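Long-range contacts in histidine-rich glycoprotein (Oryctolagus cuniculus, PDB 4CCV), which is a plasma adapter glycoprotein that binds heparin, heme, plasminogen, thrombospondin and divalent metal ions and is implicated in regulating coagulation, fibrinolysis and angiogenesis: residues Pro13-Ala18 / Phe35-Val40; Val56-Arg61 / Cys77-Ser82; His69-Phe74 / Asn104-Gly109. All coordinates share one frame; numbering follows the deposited sequence.

All three contacts lie in the second cystatin domain and reach the same antiparallel sheet. Contact 2 is the buried one, close to the centre of the chain, and pairs two neighbouring strands. Contacts 1 and 3 are only partly buried. Contact 1 sets the helix 15-27 against the sheet and touches contact 2 through backbone pairing of strands 35-47 and 51-62. Contact 3 is centred about 20 Å from the chain centre, at the end of the sheet, and shares strand 73-84 with contact 2. Contact 1 joins apolar packing to an arginine grip. Contact 2 has an apolar face and a salt-bridged face. Contact 3 packs a histidine and a proline against a phenylalanine and one glutamate.

Contact 1 (Pro13-Ala18 / Phe35-Val40). With NAG (2-acetamido-2-deoxy-beta-D-glucopyranose), chain B; GSH (glutathione), chain C.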
loop_
_atom_site.group_PDB
_atom_site.type_symbol
_atom_site.label_atom_id
_atom_site.label_comp_id
_atom_site.label_asym_id
_atom_site.label_seq_id
_atom_site.Cartn_x
_atom_site.Cartn_y
_atom_site.Cartn_z
ATOM N N PRO A 13 4.019 -13.028 0.025
ATOM C CA PRO A 13 2.717 -13.395 -0.545
ATOM C C PRO A 13 1.665 -12.255 -0.629
ATOM O O PRO A 13 0.607 -12.448 -1.245
ATOM C CB PRO A 13 2.242 -14.518 0.384
ATOM C CG PRO A 13 3.482 -15.039 1.037
ATOM C CD PRO A 13 4.283 -13.779 1.253
ATOM N N PHE A 14 1.966 -11.082 -0.038
ATOM C CA PHE A 14 1.052 -9.943 -0.067
ATOM C C PHE A 14 1.452 -8.970 -1.158
ATOM O O PHE A 14 0.778 -7.977 -1.362
ATOM C CB PHE A 14 0.983 -9.306 1.311
ATOM C CG PHE A 14 0.256 -10.173 2.288
ATOM C CD1 PHE A 14 -1.124 -10.107 2.390
ATOM C CD2 PHE A 14 0.933 -11.126 3.008
ATOM C CE1 PHE A 14 -1.803 -10.937 3.280
ATOM C CE2 PHE A 14 0.265 -11.996 3.856
ATOM C CZ PHE A 14 -1.108 -11.906 3.992
ATOM N N ARG A 15 2.511 -9.285 -1.899
ATOM C CA ARG A 15 2.980 -8.361 -2.908
ATOM C C ARG A 15 1.977 -8.147 -4.014
ATOM O O ARG A 15 1.723 -7.025 -4.420
ATOM C CB ARG A 15 4.340 -8.758 -3.527
ATOM C CG ARG A 15 4.870 -7.545 -4.281
ATOM C CD ARG A 15 6.289 -7.719 -4.828
ATOM N NE ARG A 15 6.631 -6.457 -5.485
ATOM C CZ ARG A 15 7.373 -5.493 -4.952
ATOM N NH1 ARG A 15 7.944 -5.639 -3.756
ATOM N NH2 ARG A 15 7.571 -4.387 -5.657
ATOM N N LYS A 16 1.352 -9.221 -4.462
ATOM C CA LYS A 16 0.368 -9.120 -5.514
ATOM C C LYS A 16 -0.865 -8.318 -5.052
ATOM O O LYS A 16 -1.514 -7.596 -5.851
ATOM C CB LYS A 16 0.005 -10.545 -5.934
ATOM C CG LYS A 16 -1.225 -10.684 -6.790
ATOM C CD LYS A 16 -1.694 -12.159 -6.910
ATOM C CE LYS A 16 -2.199 -12.747 -5.558
ATOM N NZ LYS A 16 -3.333 -12.018 -4.870
ATOM N N SER A 17 -1.198 -8.486 -3.775
ATOM C CA SER A 17 -2.307 -7.767 -3.187
ATOM C C SER A 17 -1.997 -6.243 -3.221
ATOM O O SER A 17 -2.899 -5.400 -3.450
ATOM C CB SER A 17 -2.589 -8.285 -1.771
ATOM O OG SER A 17 -3.084 -9.653 -1.737
ATOM N N ALA A 18 -0.757 -5.898 -2.904
ATOM C CA ALA A 18 -0.327 -4.474 -2.932
ATOM C C ALA A 18 -0.376 -3.950 -4.339
ATOM O O ALA A 18 -0.860 -2.863 -4.552
ATOM C CB ALA A 18 1.104 -4.273 -2.348
ATOM N N PHE A 35 2.445 5.296 -10.763
ATOM C CA PHE A 35 3.013 4.789 -9.519
ATOM C C PHE A 35 3.225 3.247 -9.549
ATOM O O PHE A 35 2.491 2.526 -10.222
ATOM C CB PHE A 35 2.146 5.201 -8.311
ATOM C CG PHE A 35 2.443 6.570 -7.744
ATOM C CD1 PHE A 35 2.296 7.721 -8.495
ATOM C CD2 PHE A 35 2.825 6.701 -6.426
ATOM C CE1 PHE A 35 2.557 8.979 -7.964
ATOM C CE2 PHE A 35 3.057 7.949 -5.858
ATOM C CZ PHE A 35 2.945 9.093 -6.629
ATOM N N ARG A 36 4.251 2.777 -8.841
ATOM C CA ARG A 36 4.522 1.331 -8.682
ATOM C C ARG A 36 4.921 1.019 -7.253
ATOM O O ARG A 36 5.390 1.885 -6.550
ATOM C CB ARG A 36 5.629 0.909 -9.609
ATOM C CG ARG A 36 5.295 1.208 -11.044
ATOM C CD ARG A 36 6.432 0.666 -11.881
ATOM N NE ARG A 36 6.225 0.806 -13.316
ATOM C CZ ARG A 36 7.131 0.450 -14.228
ATOM N NH1 ARG A 36 8.311 -0.057 -13.851
ATOM N NH2 ARG A 36 6.855 0.602 -15.520
ATOM N N VAL A 37 4.631 -0.202 -6.804
ATOM C CA VAL A 37 4.937 -0.632 -5.454
ATOM C C VAL A 37 6.430 -0.762 -5.356
ATOM O O VAL A 37 7.066 -1.333 -6.291
ATOM C CB VAL A 37 4.280 -2.046 -5.179
ATOM C CG1 VAL A 37 4.792 -2.623 -3.865
ATOM C CG2 VAL A 37 2.778 -1.815 -5.160
ATOM N N ASP A 38 6.979 -0.241 -4.252
ATOM C CA ASP A 38 8.400 -0.355 -3.965
ATOM C C ASP A 38 8.538 -1.668 -3.134
ATOM O O ASP A 38 8.915 -2.703 -3.714
ATOM C CB ASP A 38 8.932 0.896 -3.255
ATOM C CG ASP A 38 10.461 0.932 -3.204
ATOM O OD1 ASP A 38 11.093 -0.129 -3.470
ATOM O OD2 ASP A 38 11.025 2.017 -2.893
ATOM N N ARG A 39 8.240 -1.642 -1.829
ATOM C CA ARG A 39 8.400 -2.829 -0.947
ATOM C C ARG A 39 7.121 -2.967 -0.132
ATOM O O ARG A 39 6.528 -1.936 0.264
ATOM C CB ARG A 39 9.507 -2.662 0.091
ATOM C CG ARG A 39 10.903 -2.572 -0.462
ATOM C CD ARG A 39 11.990 -2.435 0.590
ATOM N NE ARG A 39 13.241 -2.119 -0.139
ATOM C CZ ARG A 39 13.896 -0.936 -0.105
ATOM N NH1 ARG A 39 13.515 0.051 0.696
ATOM N NH2 ARG A 39 15.002 -0.749 -0.828
ATOM N N VAL A 40 6.718 -4.204 0.155
ATOM C CA VAL A 40 5.736 -4.468 1.198
ATOM C C VAL A 40 6.456 -4.315 2.516
ATOM O O VAL A 40 7.470 -4.982 2.717
ATOM C CB VAL A 40 5.117 -5.884 1.043
ATOM C CG1 VAL A 40 4.104 -6.143 2.144
ATOM C CG2 VAL A 40 4.384 -5.978 -0.270
HETATM C C1 NAG B . 4.029 12.318 -9.604
HETATM C C2 NAG B . 2.967 13.155 -8.938
HETATM C C3 NAG B . 2.330 13.990 -10.032
HETATM C C4 NAG B . 3.307 14.794 -10.849
HETATM C C5 NAG B . 4.437 13.941 -11.401
HETATM C C6 NAG B . 5.593 14.815 -11.967
HETATM C C7 NAG B . 1.479 12.459 -7.073
HETATM C C8 NAG B . 0.289 11.625 -6.600
HETATM N N2 NAG B . 1.874 12.390 -8.341
HETATM O O3 NAG B . 1.420 14.839 -9.427
HETATM O O4 NAG B . 2.579 15.232 -11.962
HETATM O O5 NAG B . 4.948 13.088 -10.380
HETATM O O6 NAG B . 5.965 15.715 -10.914
HETATM O O7 NAG B . 2.063 13.113 -6.233
HETATM N N1 GSH C . 12.412 1.673 -7.009
HETATM C CA1 GSH C . 12.160 0.347 -7.526
HETATM C C1 GSH C . 13.287 0.009 -8.494
HETATM O O11 GSH C . 14.469 0.071 -8.049
HETATM O O12 GSH C . 13.100 -0.299 -9.683
HETATM C CB1 GSH C . 10.701 0.417 -7.960
HETATM C CG1 GSH C . 10.406 -0.385 -9.215
HETATM C CD1 GSH C . 10.415 0.440 -10.483
HETATM O OE1 GSH C . 9.886 -0.091 -11.413
HETATM N N2 GSH C . 10.922 1.692 -10.644
HETATM C CA2 GSH C . 10.778 2.342 -11.955
HETATM C C2 GSH C . 11.709 1.853 -13.053
HETATM O O2 GSH C . 11.398 2.130 -14.209
HETATM C CB2 GSH C . 10.910 3.844 -11.782
HETATM S SG2 GSH C . 9.749 4.335 -10.463
HETATM N N3 GSH C . 12.841 1.200 -12.708
HETATM C CA3 GSH C . 13.948 0.860 -13.619
HETATM C C3 GSH C . 13.512 0.209 -14.915
HETATM O O31 GSH C . 12.862 -0.862 -14.849
HETATM O O32 GSH C . 13.810 0.768 -16.002
#
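This is a helix-on-sheet contact, made where the first turn of helix 15-27 lies against the start of strand 35-47. Its apolar part is Ala18 against two valines. Ala18 points its CB at the strand and meets CG2 of Val37 at 4.1 Å and CG2 of Val40 at 4.2 Å. The same Val40 methyl also rests on the helix backbone, 3.8 Å from CA of Arg15. Phe58 of the next strand touches Ala18 as well, and Leu22 further along the helix touches Val37.

The polar part is one arginine. With chi1 at -166°, CG of Arg15 swings away from the backbone N, and the extended chain from CG to NE carries the guanidinium past Val37 to the strand backbone. There it grips a single atom end-on. Both NH2 (2.9 Å) and NH1 (3.1 Å) of Arg15 donate hydrogen bonds to O of Asp38. The oxygen lies at the guanidinium edge, in its plane, but both nitrogens approach it from one face of the peptide plane and NH2 stands above that plane. Neither bond is straight; the N-H...O angle of NH2 is 150°. CG1 of Val37 lies over one face of the guanidinium, 3.7 Å from NH2. The Asp38 carboxylate is engaged separately, in a salt bridge with Arg61.

Two strand residues touch non-protein groups. NH1 of Arg36 donates to OE1 of glutathione over 2.9 Å, with the oxygen in the guanidinium plane. Arg61, Cys63 and Ser66 complete that pocket. Phe35 has its ring edge near an N-acetylglucosamine of the protein's own glycan, with CE1 3.5 Å from the sugar N2. The whole arrangement is that of the cystatin fold, in which an antiparallel sheet wraps around one long helix.

Contact 2 (Val56-Arg61 / Cys77-Ser82); sequences VDFSVR and CRADLS
The Phe58 ring has Cys77 over one face and Ala79 at its edge. CB of Cys77 sits 3.7 Å from the ring centroid and 22° off the normal, a CH-pi contact displaced toward the rim at CZ. Its SG lies oblique to the ring, a sulfur-aromatic contact at 4.5 Å from the centroid. Phe58 holds CG between its backbone N and carbonyl carbon (chi1 64°), and this folds the ring across toward the partner strand. The CB of Ala79 is 4.1 Å from CE1, near the ring plane.

The second flat group is the Arg78 guanidinium, which has the Asp57 carboxylate at its edge. The two planes are only 7° apart. The grip is a side-on salt bridge with two nearly straight hydrogen bonds: NE of Arg78 to OD1 of Asp57 at 2.7 Å and NH2 to OD2 at 2.9 Å, each oxygen using its syn lone pair. A bend at chi3 of Arg78 helps turn the guanidinium onto the acid. Arg42 also salt-bridges OD2, and the carboxylate probably eases the closeness of the two arginines.

These pairs belong to a beta hairpin of strands 51-62 and 73-84, part of the antiparallel sheet of the cystatin fold. Val56 with Ala79 and Phe58 with Cys77 are hydrogen-bonded pairs. Asp57 with Arg78 is the non-hydrogen-bonded pair between them. Phe58 and Ala79 face the helix 15-27, touching Ala18 and Ala21. On that face CG2 of Val56 meets CD1 of Leu81 at 3.6 Å. CG1 of Val60 touches SG of Cys77 at 3.8 Å, and the same sulfur forms the disulfide with Cys100.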
loop_
_atom_site.group_PDB
_atom_site.type_symbol
_atom_site.label_atom_id
_atom_site.label_comp_id
_atom_site.label_asym_id
_atom_site.label_seq_id
_atom_site.Cartn_x
_atom_site.Cartn_y
_atom_site.Cartn_z
ATOM N N VAL A 56 -2.136 -4.236 4.681
ATOM C CA VAL A 56 -0.898 -4.409 3.950
ATOM C C VAL A 56 -0.326 -3.023 3.794
ATOM O O VAL A 56 -0.925 -2.237 3.075
ATOM C CB VAL A 56 -1.138 -5.002 2.569
ATOM C CG1 VAL A 56 0.183 -5.155 1.813
ATOM C CG2 VAL A 56 -1.792 -6.366 2.704
ATOM N N ASP A 57 0.821 -2.748 4.439
ATOM C CA ASP A 57 1.476 -1.422 4.447
ATOM C C ASP A 57 2.622 -1.532 3.466
ATOM O O ASP A 57 3.439 -2.431 3.593
ATOM C CB ASP A 57 2.064 -1.038 5.816
ATOM C CG ASP A 57 0.999 -0.869 6.909
ATOM O OD1 ASP A 57 -0.119 -0.588 6.507
ATOM O OD2 ASP A 57 1.247 -1.045 8.124
ATOM N N PHE A 58 2.631 -0.653 2.482
ATOM C CA PHE A 58 3.578 -0.739 1.373
ATOM C C PHE A 58 4.090 0.615 0.925
ATOM O O PHE A 58 3.404 1.634 1.117
ATOM C CB PHE A 58 3.052 -1.617 0.199
ATOM C CG PHE A 58 1.840 -1.123 -0.489
ATOM C CD1 PHE A 58 0.575 -1.433 -0.007
ATOM C CD2 PHE A 58 1.931 -0.398 -1.655
ATOM C CE1 PHE A 58 -0.553 -1.037 -0.693
ATOM C CE2 PHE A 58 0.807 0.037 -2.326
ATOM C CZ PHE A 58 -0.448 -0.330 -1.858
ATOM N N SER A 59 5.340 0.637 0.412
ATOM C CA SER A 59 5.915 1.844 -0.133
ATOM C C SER A 59 5.639 1.853 -1.614
ATOM O O SER A 59 5.475 0.786 -2.220
ATOM C CB SER A 59 7.425 1.949 0.131
ATOM O OG SER A 59 8.046 0.723 -0.060
ATOM N N VAL A 60 5.556 3.064 -2.163
ATOM C CA VAL A 60 5.365 3.307 -3.580
ATOM C C VAL A 60 6.358 4.343 -4.132
ATOM O O VAL A 60 6.886 5.125 -3.373
ATOM C CB VAL A 60 3.909 3.736 -3.877
ATOM C CG1 VAL A 60 2.953 2.578 -3.524
ATOM C CG2 VAL A 60 3.498 5.047 -3.157
ATOM N N ARG A 61 6.561 4.343 -5.449
ATOM C CA ARG A 61 7.345 5.355 -6.139
ATOM C C ARG A 61 6.538 5.976 -7.265
ATOM O O ARG A 61 5.774 5.309 -7.952
ATOM C CB ARG A 61 8.603 4.738 -6.769
ATOM C CG ARG A 61 9.623 4.241 -5.770
ATOM C CD ARG A 61 10.080 5.345 -4.819
ATOM N NE ARG A 61 11.259 4.920 -4.048
ATOM C CZ ARG A 61 12.272 5.719 -3.684
ATOM N NH1 ARG A 61 12.269 7.003 -4.034
ATOM N NH2 ARG A 61 13.306 5.220 -2.994
ATOM N N CYS A 77 1.296 3.513 1.404
ATOM C CA CYS A 77 -0.087 3.136 1.280
ATOM C C CYS A 77 -0.411 2.068 2.305
ATOM O O CYS A 77 0.454 1.294 2.734
ATOM C CB CYS A 77 -0.446 2.607 -0.110
ATOM S SG CYS A 77 -0.044 3.700 -1.490
ATOM N N ARG A 78 -1.683 2.047 2.699
ATOM C CA ARG A 78 -2.234 0.933 3.445
ATOM C C ARG A 78 -3.443 0.438 2.671
ATOM O O ARG A 78 -4.323 1.222 2.356
ATOM C CB ARG A 78 -2.672 1.342 4.869
ATOM C CG ARG A 78 -3.461 0.241 5.570
ATOM C CD ARG A 78 -3.668 0.434 7.065
ATOM N NE ARG A 78 -2.430 0.091 7.756
ATOM C CZ ARG A 78 -2.291 0.053 9.077
ATOM N NH1 ARG A 78 -3.290 0.401 9.882
ATOM N NH2 ARG A 78 -1.119 -0.273 9.614
ATOM N N ALA A 79 -3.472 -0.865 2.412
ATOM C CA ALA A 79 -4.613 -1.551 1.861
ATOM C C ALA A 79 -5.224 -2.435 2.921
ATOM O O ALA A 79 -4.588 -3.335 3.478
ATOM C CB ALA A 79 -4.230 -2.382 0.636
ATOM N N ASP A 80 -6.504 -2.248 3.121
ATOM C CA ASP A 80 -7.242 -3.056 4.062
ATOM C C ASP A 80 -7.956 -4.111 3.241
ATOM O O ASP A 80 -8.938 -3.781 2.567
ATOM C CB ASP A 80 -8.249 -2.217 4.834
ATOM C CG ASP A 80 -9.293 -3.081 5.595
ATOM O OD1 ASP A 80 -9.165 -4.345 5.707
ATOM O OD2 ASP A 80 -10.281 -2.484 6.051
ATOM N N LEU A 81 -7.539 -5.366 3.333
ATOM C CA LEU A 81 -8.228 -6.454 2.595
ATOM C C LEU A 81 -9.120 -7.240 3.566
ATOM O O LEU A 81 -8.662 -7.750 4.595
ATOM C CB LEU A 81 -7.229 -7.420 1.974
ATOM C CG LEU A 81 -6.007 -6.748 1.304
ATOM C CD1 LEU A 81 -4.797 -7.689 1.165
ATOM C CD2 LEU A 81 -6.392 -6.241 -0.033
ATOM N N SER A 82 -10.399 -7.268 3.255
ATOM C CA SER A 82 -11.353 -7.915 4.100
ATOM C C SER A 82 -11.805 -9.234 3.480
ATOM O O SER A 82 -12.294 -9.280 2.347
ATOM C CB SER A 82 -12.546 -6.983 4.297
ATOM O OG SER A 82 -13.430 -7.563 5.196
#

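Contact 3 (His69-Phe74 / Asn104-Gly109); sequences HRHPAF and NFEEHG
His71, Pro72 and Ala73 meet Asn104, Phe105 and Glu106 at one end of the cystatin sheet. Here strand 73-84 begins and strand 95-104 ends. The nearest layer is mostly side-chain packing. Glu106 sets its CB over the centre of the His71 ring, 3.6 Å from the centroid and 13° off the normal, as a CH-pi contact. CG of Glu106 lies between its backbone N and carbonyl carbon (chi1 79°), and with a bend at chi2 the chain curls back over the histidine. Its carboxylate is turned only 15° from the ring plane, and OE1 is 3.3 Å from CB of His71. The Phe105 side chain crosses that of His71 at about a right angle, with CD2 of Phe105 3.9 Å from CD2 of His71. Pro72 lies beside Phe105, pointing the same way, and its CD is 3.8 Å from CB of Phe105.

One backbone hydrogen bond ties the two segments together, from N of Phe105 to O of Pro72 at 3.0 Å. Next to it Ala73 and Asn104 form an antiparallel non-hydrogen-bonded pair. Their side chains share a face of the sheet, where OD1 of Asn104 comes 3.1 Å from CB of Ala73.

The next layer holds the Glu106 carboxylate and the His71 backbone. Arg65 forms a salt bridge with OE2 of Glu106 and a hydrogen bond to O of His71, so it links both segments from outside. Past the strand end, Asn104-Glu107 form a beta turn of type I geometry. ND2 of Asn104 donates to OE1 of Glu107, meeting it from above the carboxylate plane. O of Asn104 takes two donors from opposite faces of its peptide plane: N of Glu107, and ND1 of His108 at 3.2 Å.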
loop_
_atom_site.group_PDB
_atom_site.type_symbol
_atom_site.label_atom_id
_atom_site.label_comp_id
_atom_site.label_asym_id
_atom_site.label_seq_id
_atom_site.Cartn_x
_atom_site.Cartn_y
_atom_site.Cartn_z
ATOM N N HIS A 69 15.228 14.011 -14.687
ATOM C CA HIS A 69 15.963 14.434 -13.462
ATOM C C HIS A 69 15.054 15.160 -12.487
ATOM O O HIS A 69 15.461 16.130 -11.820
ATOM C CB HIS A 69 17.145 15.321 -13.817
ATOM C CG HIS A 69 17.886 14.853 -15.026
ATOM N ND1 HIS A 69 18.632 13.692 -15.029
ATOM C CD2 HIS A 69 17.906 15.327 -16.296
ATOM C CE1 HIS A 69 19.128 13.506 -16.238
ATOM N NE2 HIS A 69 18.684 14.469 -17.030
ATOM N N ARG A 70 13.805 14.679 -12.399
ATOM C CA ARG A 70 12.817 15.343 -11.555
ATOM C C ARG A 70 13.141 15.192 -10.077
ATOM O O ARG A 70 13.924 14.350 -9.704
ATOM C CB ARG A 70 11.430 14.777 -11.848
ATOM C CG ARG A 70 10.861 15.353 -13.119
ATOM C CD ARG A 70 9.650 14.559 -13.591
ATOM N NE ARG A 70 9.076 15.260 -14.725
ATOM C CZ ARG A 70 8.439 14.708 -15.755
ATOM N NH1 ARG A 70 8.290 13.404 -15.832
ATOM N NH2 ARG A 70 8.019 15.489 -16.765
ATOM N N HIS A 71 12.491 15.977 -9.226
ATOM C CA HIS A 71 12.586 15.774 -7.789
ATOM C C HIS A 71 12.041 14.358 -7.440
ATOM O O HIS A 71 10.955 13.991 -7.878
ATOM C CB HIS A 71 11.800 16.858 -7.079
ATOM C CG HIS A 71 12.463 18.207 -7.167
ATOM N ND1 HIS A 71 11.860 19.343 -7.690
ATOM C CD2 HIS A 71 13.673 18.595 -6.741
ATOM C CE1 HIS A 71 12.687 20.369 -7.592
ATOM N NE2 HIS A 71 13.793 19.945 -7.001
ATOM N N PRO A 72 12.796 13.591 -6.636
ATOM C CA PRO A 72 12.342 12.284 -6.169
ATOM C C PRO A 72 11.034 12.350 -5.352
ATOM O O PRO A 72 10.722 13.392 -4.733
ATOM C CB PRO A 72 13.534 11.782 -5.315
ATOM C CG PRO A 72 14.701 12.550 -5.739
ATOM C CD PRO A 72 14.201 13.863 -6.267
ATOM N N ALA A 73 10.274 11.247 -5.362
ATOM C CA ALA A 73 9.068 11.146 -4.540
ATOM C C ALA A 73 8.912 9.725 -4.025
ATOM O O ALA A 73 9.633 8.788 -4.479
ATOM C CB ALA A 73 7.832 11.697 -5.247
ATOM N N PHE A 74 8.203 9.614 -2.915
ATOM C CA PHE A 74 7.995 8.313 -2.253
ATOM C C PHE A 74 6.603 8.414 -1.664
ATOM O O PHE A 74 6.100 9.517 -1.448
ATOM C CB PHE A 74 9.116 8.111 -1.216
ATOM C CG PHE A 74 8.918 6.966 -0.279
ATOM C CD1 PHE A 74 8.111 7.107 0.893
ATOM C CD2 PHE A 74 9.549 5.735 -0.521
ATOM C CE1 PHE A 74 7.936 6.033 1.761
ATOM C CE2 PHE A 74 9.386 4.673 0.364
ATOM C CZ PHE A 74 8.586 4.832 1.504
ATOM N N ASN A 104 7.179 14.326 -1.251
ATOM C CA ASN A 104 7.940 14.913 -2.381
ATOM C C ASN A 104 9.205 15.650 -1.865
ATOM O O ASN A 104 9.158 16.447 -0.936
ATOM C CB ASN A 104 7.093 15.891 -3.220
ATOM C CG ASN A 104 5.956 15.207 -3.940
ATOM O OD1 ASN A 104 6.126 14.192 -4.602
ATOM N ND2 ASN A 104 4.759 15.775 -3.796
ATOM N N PHE A 105 10.336 15.292 -2.435
ATOM C CA PHE A 105 11.628 15.842 -2.080
ATOM C C PHE A 105 11.624 17.373 -1.940
ATOM O O PHE A 105 12.175 17.907 -0.997
ATOM C CB PHE A 105 12.631 15.402 -3.162
ATOM C CG PHE A 105 14.048 15.745 -2.850
ATOM C CD1 PHE A 105 14.827 14.884 -2.121
ATOM C CD2 PHE A 105 14.608 16.920 -3.334
ATOM C CE1 PHE A 105 16.139 15.201 -1.835
ATOM C CE2 PHE A 105 15.955 17.230 -3.068
ATOM C CZ PHE A 105 16.684 16.373 -2.287
ATOM N N GLU A 106 10.981 18.043 -2.884
ATOM C CA GLU A 106 10.987 19.510 -2.965
ATOM C C GLU A 106 9.980 20.236 -2.032
ATOM O O GLU A 106 10.008 21.431 -1.978
ATOM C CB GLU A 106 10.782 19.968 -4.429
ATOM C CG GLU A 106 9.355 19.960 -5.018
ATOM C CD GLU A 106 8.756 18.587 -5.391
ATOM O OE1 GLU A 106 9.290 17.472 -5.075
ATOM O OE2 GLU A 106 7.680 18.613 -6.026
ATOM N N GLU A 107 9.116 19.519 -1.311
ATOM C CA GLU A 107 8.111 20.168 -0.491
ATOM C C GLU A 107 8.405 20.184 1.006
ATOM O O GLU A 107 7.534 20.557 1.809
ATOM C CB GLU A 107 6.768 19.494 -0.723
ATOM C CG GLU A 107 6.251 19.697 -2.129
ATOM C CD GLU A 107 4.901 19.016 -2.369
ATOM O OE1 GLU A 107 4.541 18.047 -1.659
ATOM O OE2 GLU A 107 4.197 19.462 -3.291
ATOM N N HIS A 108 9.615 19.812 1.395
ATOM C CA HIS A 108 9.925 19.610 2.812
ATOM C C HIS A 108 11.309 20.136 3.100
ATOM O O HIS A 108 12.279 19.769 2.438
ATOM C CB HIS A 108 9.813 18.118 3.181
ATOM C CG HIS A 108 8.416 17.589 3.086
ATOM N ND1 HIS A 108 7.943 16.931 1.968
ATOM C CD2 HIS A 108 7.368 17.680 3.943
ATOM C CE1 HIS A 108 6.667 16.612 2.150
ATOM N NE2 HIS A 108 6.294 17.059 3.340
ATOM N N GLY A 109 11.371 21.045 4.062
ATOM C CA GLY A 109 12.620 21.621 4.520
ATOM C C GLY A 109 13.415 22.279 3.408
ATOM O O GLY A 109 12.856 22.745 2.421
#